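Local coordinates for protein erythromycin C-12 hydroxylase (PDB 2JJN) that hydroxylates the macrolactone ring of erythromycin D at C-12 to give erythromycin C, as a heme-dependent cytochrome P450 monooxygenase, at residues D26-A29 with L30-L34. The protein carries 2 engineered substitutions. Numbering follows the deposited sequence.
Sequences DETA and LLDWL
The Asp32 carboxylate lies beside Thr28, whose methyl CG2 comes within 3.8 Å of Asp32 OD2; the two side chains point the same way. With CG of Asp32 beside its own backbone N (chi1 -78°), this acid leans back over the preceding turn, and its CG comes to 3.2 Å from Thr28 O, which already accepts from Asp32 N. On the neighbouring side of the helix, Glu27 and Leu31 also run side by side, Glu27 CG against Leu31 CD1 at 3.8 Å; beyond this aliphatic contact the Glu27 carboxylate forms a salt bridge with Arg285. The Trp33 indole leads away, meeting Trp44 edge-to-face, while Leu30 and Leu31 pack on Leu317 of helix 316-320. Successive i to i+4 backbone bonds tie the turns together, among them Leu31 N to Glu27 O at 2.8 Å and Leu30 N to Asp26 O at 3.0 Å. At the start of the helix Ala29 N meets Asp26 OD1 at 3.1 Å, from above the carboxylate plane, 64° out of it. Asp26 is thus the N-cap of helix 27-40, an amphipathic surface helix near the N-terminus of the P450 fold, with its acidic cap at the end where the helix dipole would probably favour negative charge.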
ATOM      1  N   ASP A  26      14.809  11.072  -0.773  1.00 17.18           N
ATOM      2  CA  ASP A  26      15.563  11.405  -1.964  1.00 18.14           C
ATOM      3  C   ASP A  26      15.448  10.265  -2.939  1.00 18.65           C
ATOM      4  O   ASP A  26      16.279   9.359  -2.956  1.00 17.16           O
ATOM      5  CB  ASP A  26      17.030  11.646  -1.608  1.00 18.89           C
ATOM      6  CG  ASP A  26      17.842  12.221  -2.772  1.00 23.05           C
ATOM      7  OD1 ASP A  26      17.466  12.082  -3.965  1.00 21.35           O
ATOM      8  OD2 ASP A  26      18.919  12.825  -2.491  1.00 25.34           O
ATOM      9  N   GLU A  27      14.422  10.326  -3.776  1.00 21.62           N
ATOM     10  CA  GLU A  27      14.103   9.176  -4.622  1.00 22.00           C
ATOM     11  C   GLU A  27      15.212   8.893  -5.624  1.00 23.03           C
ATOM     12  O   GLU A  27      15.561   7.721  -5.858  1.00 23.14           O
ATOM     13  CB  GLU A  27      12.774   9.427  -5.318  1.00 22.96           C
ATOM     14  CG  GLU A  27      12.338   8.346  -6.259  1.00 24.36           C
ATOM     15  CD  GLU A  27      11.194   8.817  -7.100  1.00 24.06           C
ATOM     16  OE1 GLU A  27      10.037   8.667  -6.636  1.00 25.08           O
ATOM     17  OE2 GLU A  27      11.504   9.298  -8.228  1.00 24.85           O
ATOM     18  N   THR A  28      15.772   9.939  -6.218  1.00 23.18           N
ATOM     19  CA  THR A  28      16.814   9.738  -7.216  1.00 22.93           C
ATOM     20  C   THR A  28      18.040   9.045  -6.611  1.00 22.57           C
ATOM     21  O   THR A  28      18.598   8.097  -7.232  1.00 22.63           O
ATOM     22  CB  THR A  28      17.226  11.075  -7.839  1.00 23.94           C
ATOM     23  OG1 THR A  28      16.052  11.590  -8.485  1.00 27.46           O
ATOM     24  CG2 THR A  28      18.385  10.870  -8.899  1.00 25.78           C
ATOM     25  N   ALA A  29      18.438   9.500  -5.416  1.00 22.18           N
ATOM     26  CA  ALA A  29      19.604   8.913  -4.742  1.00 21.51           C
ATOM     27  C   ALA A  29      19.325   7.462  -4.375  1.00 21.52           C
ATOM     28  O   ALA A  29      20.217   6.607  -4.494  1.00 22.96           O
ATOM     29  CB  ALA A  29      19.985   9.718  -3.489  1.00 22.70           C
ATOM     30  N   LEU A  30      18.102   7.189  -3.933  1.00 20.93           N
ATOM     31  CA  LEU A  30      17.718   5.824  -3.568  1.00 20.60           C
ATOM     32  C   LEU A  30      17.760   4.947  -4.805  1.00 20.94           C
ATOM     33  O   LEU A  30      18.323   3.876  -4.749  1.00 20.18           O
ATOM     34  CB  LEU A  30      16.325   5.814  -2.945  1.00 20.23           C
ATOM     35  CG  LEU A  30      15.800   4.407  -2.608  1.00 21.91           C
ATOM     36  CD1 LEU A  30      16.754   3.738  -1.623  1.00 23.01           C
ATOM     37  CD2 LEU A  30      14.396   4.541  -1.999  1.00 25.35           C
ATOM     38  N   LEU A  31      17.139   5.383  -5.905  1.00 20.03           N
ATOM     39  CA  LEU A  31      17.140   4.576  -7.122  1.00 20.10           C
ATOM     40  C   LEU A  31      18.537   4.288  -7.624  1.00 20.57           C
ATOM     41  O   LEU A  31      18.835   3.166  -8.042  1.00 21.11           O
ATOM     42  CB  LEU A  31      16.287   5.257  -8.216  1.00 19.94           C
ATOM     43  CG  LEU A  31      14.797   5.281  -7.864  1.00 21.16           C
ATOM     44  CD1 LEU A  31      14.073   6.186  -8.823  1.00 24.83           C
ATOM     45  CD2 LEU A  31      14.165   3.888  -7.855  1.00 24.11           C
ATOM     46  N   ASP A  32      19.409   5.300  -7.581  1.00 20.40           N
ATOM     47  CA  ASP A  32      20.773   5.126  -8.097  1.00 21.97           C
ATOM     48  C   ASP A  32      21.484   4.062  -7.243  1.00 21.67           C
ATOM     49  O   ASP A  32      22.169   3.174  -7.771  1.00 22.38           O
ATOM     50  CB  ASP A  32      21.504   6.476  -8.029  1.00 22.65           C
ATOM     51  CG  ASP A  32      21.099   7.420  -9.171  1.00 28.47           C
ATOM     52  OD1 ASP A  32      20.439   6.962 -10.134  1.00 33.43           O
ATOM     53  OD2 ASP A  32      21.484   8.609  -9.108  1.00 35.28           O
ATOM     54  N   TRP A  33      21.300   4.144  -5.927  1.00 20.08           N
ATOM     55  CA  TRP A  33      21.904   3.175  -5.011  1.00 19.99           C
ATOM     56  C   TRP A  33      21.385   1.767  -5.256  1.00 19.07           C
ATOM     57  O   TRP A  33      22.160   0.804  -5.303  1.00 19.44           O
ATOM     58  CB  TRP A  33      21.695   3.622  -3.574  1.00 20.06           C
ATOM     59  CG  TRP A  33      22.340   2.764  -2.526  1.00 20.29           C
ATOM     60  CD1 TRP A  33      23.638   2.867  -2.068  1.00 23.15           C
ATOM     61  CD2 TRP A  33      21.716   1.729  -1.767  1.00 20.56           C
ATOM     62  NE1 TRP A  33      23.852   1.949  -1.065  1.00 23.64           N
ATOM     63  CE2 TRP A  33      22.705   1.222  -0.874  1.00 20.03           C
ATOM     64  CE3 TRP A  33      20.437   1.162  -1.755  1.00 19.45           C
ATOM     65  CZ2 TRP A  33      22.442   0.176   0.030  1.00 21.84           C
ATOM     66  CZ3 TRP A  33      20.179   0.077  -0.847  1.00 21.43           C
ATOM     67  CH2 TRP A  33      21.182  -0.364   0.046  1.00 21.45           C
ATOM     68  N   LEU A  34      20.073   1.632  -5.358  1.00 18.12           N
ATOM     69  CA  LEU A  34      19.514   0.312  -5.648  1.00 17.78           C
ATOM     70  C   LEU A  34      20.092  -0.259  -6.931  1.00 18.03           C
ATOM     71  O   LEU A  34      20.368  -1.469  -6.984  1.00 19.05           O
ATOM     72  CB  LEU A  34      18.000   0.433  -5.795  1.00 17.95           C
ATOM     73  CG  LEU A  34      17.271   0.785  -4.490  1.00 19.09           C
ATOM     74  CD1 LEU A  34      15.767   1.076  -4.770  1.00 20.45           C
ATOM     75  CD2 LEU A  34      17.404  -0.325  -3.431  1.00 19.21           C
TER